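Local coordinates for protein protease VP4 (Blotched snakehead virus, PDB 2GEF) that acts as a birnavirus serine protease with a serine/lysine catalytic dyad, the protease piece of a larger structural polyprotein that it probably cleaves, at residues 57-61 against 62-66; 186-190 against 191-195. One frame throughout, in Å; residues are numbered along the deposited sequence.

Contact 1: residues 57-61 against 62-66; sequences DLMSP and DVRDS
Ser60 is the N-cap of the short, weakly bonded helix 61-64, its hydroxyl facing the first turn and Arg64 folding back along the residues that lead into it. With chi1 at 178° the hydroxyl of Ser60 points away from its own amide and alongside its carbonyl carbon, where Ser60 OG accepts a weak capping bond from Asp62 N at 3.4 Å. The side chain of Asp62 lies next to the cap, its CB 3.7 Å from Ser60 OG. The carbonyl of Ser60 meets the next amides: its O takes two weak bonds, from Val63 N at 3.4 Å and from Arg64 N at 3.3 Å, so one acceptor is shared by successive amides and neither contact is tight.

Arg64 carries most of the side-chain contact. Bends at chi2 and chi3 (-148° and -106°) curl the chain back along the preceding residues. Its CG passes 3.5 Å from Met59 CB, at the base of a selenomethionine side chain whose SE extends to the CA of Arg64. Farther out, the guanidinium lies with one face over the backbone around the Ser60-Pro61 peptide: Pro61 N sits 4.2 Å above the plane, over its centre, and Ser60 C is offset toward the rim. The proline ring runs alongside, pointing the same way, with Pro61 CG 3.8 Å from Arg64 NH1. Met59 O comes to 2.6 Å from Arg64 NH2, but obliquely and at an angle too poor for a hydrogen bond.

This surface turn follows strand 43-52. Leu58 packs on Arg23, Val25 and Phe27 of strand 22-27, and Met59 on Thr105 and Leu107 of strand 104-109. Ser60 and Pro61 rest against Trp126 of strand 120-126, and beyond the helix the backbone of Ser66 pairs with Gly78.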
loop_
_atom_site.group_PDB
_atom_site.type_symbol
_atom_site.label_atom_id
_atom_site.label_comp_id
_atom_site.label_asym_id
_atom_site.label_seq_id
_atom_site.Cartn_x
_atom_site.Cartn_y
_atom_site.Cartn_z
ATOM N N ASP A 57 -14.337 6.759 8.970
ATOM C CA ASP A 57 -14.411 6.902 10.441
ATOM C C ASP A 57 -13.139 6.570 11.137
ATOM O O ASP A 57 -13.055 6.740 12.326
ATOM C CB ASP A 57 -15.443 5.982 11.082
ATOM C CG ASP A 57 -15.315 4.531 10.662
ATOM O OD1 ASP A 57 -15.356 4.286 9.468
ATOM O OD2 ASP A 57 -15.201 3.651 11.533
ATOM N N LEU A 58 -12.224 5.974 10.388
ATOM C CA LEU A 58 -10.969 5.429 10.888
ATOM C C LEU A 58 -9.777 6.340 10.471
ATOM O O LEU A 58 -8.664 6.217 11.046
ATOM C CB LEU A 58 -10.736 4.031 10.381
ATOM C CG LEU A 58 -11.400 2.831 11.075
ATOM C CD1 LEU A 58 -11.017 1.592 10.297
ATOM C CD2 LEU A 58 -11.205 2.642 12.590
HETATM N N MSE A 59 -10.033 7.238 9.496
HETATM C CA MSE A 59 -9.072 8.262 9.056
HETATM C C MSE A 59 -8.930 9.380 10.023
HETATM O O MSE A 59 -9.941 9.757 10.663
HETATM C CB MSE A 59 -9.577 8.904 7.784
HETATM C CG MSE A 59 -9.601 7.829 6.616
HETATM SE SE MSE A 59 -10.290 8.401 4.979
HETATM C CE MSE A 59 -8.757 9.306 4.355
ATOM N N SER A 60 -7.743 9.993 10.070
ATOM C CA SER A 60 -7.604 11.421 10.583
ATOM C C SER A 60 -8.602 12.388 9.863
ATOM O O SER A 60 -8.890 12.153 8.661
ATOM C CB SER A 60 -6.150 11.909 10.342
ATOM O OG SER A 60 -6.032 13.226 10.763
ATOM N N PRO A 61 -9.105 13.469 10.531
ATOM C CA PRO A 61 -9.957 14.475 9.761
ATOM C C PRO A 61 -9.167 15.212 8.605
ATOM O O PRO A 61 -9.689 15.589 7.546
ATOM C CB PRO A 61 -10.389 15.466 10.854
ATOM C CG PRO A 61 -10.158 14.747 12.215
ATOM C CD PRO A 61 -9.032 13.773 11.993
ATOM N N ASP A 62 -7.851 15.337 8.811
ATOM C CA ASP A 62 -6.974 16.150 7.991
ATOM C C ASP A 62 -6.853 15.448 6.642
ATOM O O ASP A 62 -6.430 16.124 5.695
ATOM C CB ASP A 62 -5.559 16.170 8.586
ATOM C CG ASP A 62 -5.432 17.053 9.862
ATOM O OD1 ASP A 62 -6.252 17.964 10.123
ATOM O OD2 ASP A 62 -4.459 16.803 10.596
ATOM N N VAL A 63 -7.212 14.143 6.524
ATOM C CA VAL A 63 -7.191 13.441 5.200
ATOM C C VAL A 63 -8.515 12.933 4.603
ATOM O O VAL A 63 -8.617 12.665 3.395
ATOM C CB VAL A 63 -6.146 12.329 5.196
ATOM C CG1 VAL A 63 -6.434 11.418 4.107
ATOM C CG2 VAL A 63 -4.666 12.936 5.007
ATOM N N ARG A 64 -9.516 12.826 5.464
ATOM C CA ARG A 64 -10.900 12.431 5.115
ATOM C C ARG A 64 -11.555 12.989 3.854
ATOM O O ARG A 64 -12.271 12.246 3.276
ATOM C CB ARG A 64 -11.911 12.585 6.291
ATOM C CG ARG A 64 -11.666 11.763 7.588
ATOM C CD ARG A 64 -12.952 11.286 8.408
ATOM N NE ARG A 64 -13.194 12.032 9.636
ATOM C CZ ARG A 64 -12.907 11.664 10.886
ATOM N NH1 ARG A 64 -13.230 12.479 11.838
ATOM N NH2 ARG A 64 -12.336 10.528 11.236
ATOM N N ASP A 65 -11.381 14.252 3.472
ATOM C CA ASP A 65 -11.976 14.841 2.252
ATOM C C ASP A 65 -11.201 14.606 0.951
ATOM O O ASP A 65 -11.528 15.163 -0.087
ATOM C CB ASP A 65 -12.035 16.417 2.294
ATOM C CG ASP A 65 -12.639 17.023 3.575
ATOM O OD1 ASP A 65 -13.736 16.624 3.999
ATOM O OD2 ASP A 65 -12.001 17.956 4.123
ATOM N N SER A 66 -10.045 14.000 1.045
ATOM C CA SER A 66 -9.179 13.831 -0.139
ATOM C C SER A 66 -9.608 12.509 -0.823
ATOM O O SER A 66 -9.953 11.584 -0.130
ATOM C CB SER A 66 -7.683 13.851 0.355
ATOM O OG SER A 66 -6.793 14.112 -0.721
#

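Contact 2: residues 186-190 against 191-195; sequences GMTQD and GGEDT
Glu193 reaches back across its loop to Thr188, the first residue of a type I beta turn running to Gly191. Glu193 CB faces Gly186 N at 4.0 Å. From there the chain turns at chi1 71°, bringing Glu193 CG to 3.7 Å from Gly186 O, and a second bend swings the carboxylate toward Thr188. Glu193 OE1 accepts a short bond from Thr188 OG1 at 2.6 Å. A weak, bent one reaches Glu193 OE1 from Thr188 N at 3.2 Å, while OE2 has a long, weak ion pair with Arg196. Thr188 OG1 donates to Glu193 OE1 and at the same time accepts from Gly192 N, at 3.0 Å, so both of its roles are used. The amide of Gly192 also makes a weak bond from its N to Asp190 OD1 at 3.4 Å, an Asx turn. At the loop's base Gly186 N donates to Thr195 O at 3.2 Å.

The Thr188 side chain lies about 5 Å from that of the catalytic Lys173. Asp190 OD2 accepts from Asn171 N near the start of helix 170-178, which carries that lysine, and the loop as a whole joins the parallel neighbouring strands 184-186 and 195-196.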
loop_
_atom_site.group_PDB
_atom_site.type_symbol
_atom_site.label_atom_id
_atom_site.label_comp_id
_atom_site.label_asym_id
_atom_site.label_seq_id
_atom_site.Cartn_x
_atom_site.Cartn_y
_atom_site.Cartn_z
ATOM N N GLY A 186 6.096 -7.157 -5.892
ATOM C CA GLY A 186 5.648 -6.286 -6.989
ATOM C C GLY A 186 6.750 -5.936 -7.970
ATOM O O GLY A 186 7.409 -6.860 -8.452
HETATM N N MSE A 187 6.856 -4.651 -8.386
HETATM C CA MSE A 187 7.903 -4.345 -9.350
HETATM C C MSE A 187 8.429 -2.945 -9.050
HETATM O O MSE A 187 7.619 -1.990 -8.926
HETATM C CB MSE A 187 7.404 -4.315 -10.819
HETATM C CG MSE A 187 7.038 -5.541 -11.497
HETATM SE SE MSE A 187 6.696 -5.073 -13.364
HETATM C CE MSE A 187 8.586 -5.295 -13.931
ATOM N N THR A 188 9.767 -2.848 -8.909
ATOM C CA THR A 188 10.439 -1.597 -8.654
ATOM C C THR A 188 11.590 -1.377 -9.639
ATOM O O THR A 188 12.084 -2.365 -10.189
ATOM C CB THR A 188 10.875 -1.482 -7.297
ATOM O OG1 THR A 188 11.876 -2.464 -7.045
ATOM C CG2 THR A 188 9.734 -1.681 -6.382
ATOM N N GLN A 189 11.892 -0.109 -9.940
ATOM C CA GLN A 189 13.083 0.214 -10.741
ATOM C C GLN A 189 14.414 -0.261 -10.124
ATOM O O GLN A 189 15.270 -0.649 -10.862
ATOM C CB GLN A 189 13.115 1.690 -11.188
ATOM C CG GLN A 189 11.782 2.035 -11.943
ATOM C CD GLN A 189 11.569 3.514 -12.164
ATOM O OE1 GLN A 189 12.504 4.245 -12.362
ATOM N NE2 GLN A 189 10.325 3.932 -12.231
ATOM N N ASP A 190 14.574 -0.294 -8.812
ATOM C CA ASP A 190 15.858 -0.747 -8.271
ATOM C C ASP A 190 15.878 -2.240 -7.798
ATOM O O ASP A 190 16.752 -2.644 -7.080
ATOM C CB ASP A 190 16.382 0.229 -7.167
ATOM C CG ASP A 190 15.378 0.358 -5.942
ATOM O OD1 ASP A 190 14.277 -0.222 -6.119
ATOM O OD2 ASP A 190 15.608 1.121 -4.889
ATOM N N GLY A 191 14.944 -3.085 -8.197
ATOM C CA GLY A 191 15.001 -4.497 -7.708
ATOM C C GLY A 191 14.814 -4.600 -6.184
ATOM O O GLY A 191 15.254 -5.569 -5.533
ATOM N N GLY A 192 14.179 -3.595 -5.558
ATOM C CA GLY A 192 14.073 -3.676 -4.075
ATOM C C GLY A 192 13.072 -4.704 -3.558
ATOM O O GLY A 192 13.090 -5.065 -2.363
ATOM N N GLU A 193 12.206 -5.188 -4.422
ATOM C CA GLU A 193 11.143 -6.146 -3.962
ATOM C C GLU A 193 11.788 -7.502 -3.608
ATOM O O GLU A 193 12.721 -7.893 -4.271
ATOM C CB GLU A 193 9.914 -6.332 -4.990
ATOM C CG GLU A 193 10.312 -7.125 -6.255
ATOM C CD GLU A 193 11.126 -6.268 -7.309
ATOM O OE1 GLU A 193 11.310 -5.027 -7.075
ATOM O OE2 GLU A 193 11.551 -6.811 -8.390
ATOM N N ASP A 194 11.258 -8.219 -2.613
ATOM C CA ASP A 194 11.678 -9.579 -2.372
ATOM C C ASP A 194 11.271 -10.600 -3.488
ATOM O O ASP A 194 12.002 -11.539 -3.768
ATOM C CB ASP A 194 11.112 -9.951 -0.965
ATOM C CG ASP A 194 11.618 -8.989 0.095
ATOM O OD1 ASP A 194 12.814 -9.016 0.355
ATOM O OD2 ASP A 194 10.886 -8.172 0.678
ATOM N N THR A 195 10.092 -10.396 -4.074
ATOM C CA THR A 195 9.539 -11.193 -5.145
ATOM C C THR A 195 8.939 -10.381 -6.211
ATOM O O THR A 195 8.128 -9.572 -5.917
ATOM C CB THR A 195 8.388 -11.955 -4.592
ATOM O OG1 THR A 195 8.888 -12.608 -3.431
ATOM C CG2 THR A 195 7.798 -13.027 -5.598
#

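Overall arrangement
From the N terminus, the chain passes strands 14-15, 22-27, 31-38 and 43-52 and then reaches contact 1, a single turn that redirects it into strand 67-69. Strands 104-109 and 120-126, which receive the side chains of that turn, come later in sequence. After the segment bearing the nucleophile Ser136 and helix 170-178, contact 2 closes the loop between strands 184-186 and 195-196 of the four-stranded sheet. The two contacts follow in series, neither nested nor crossing. They lie on opposite sides of the chain's centre, their own centres about 30 Å apart: contact 1 borders the six-stranded sheet, contact 2 the catalytic dyad.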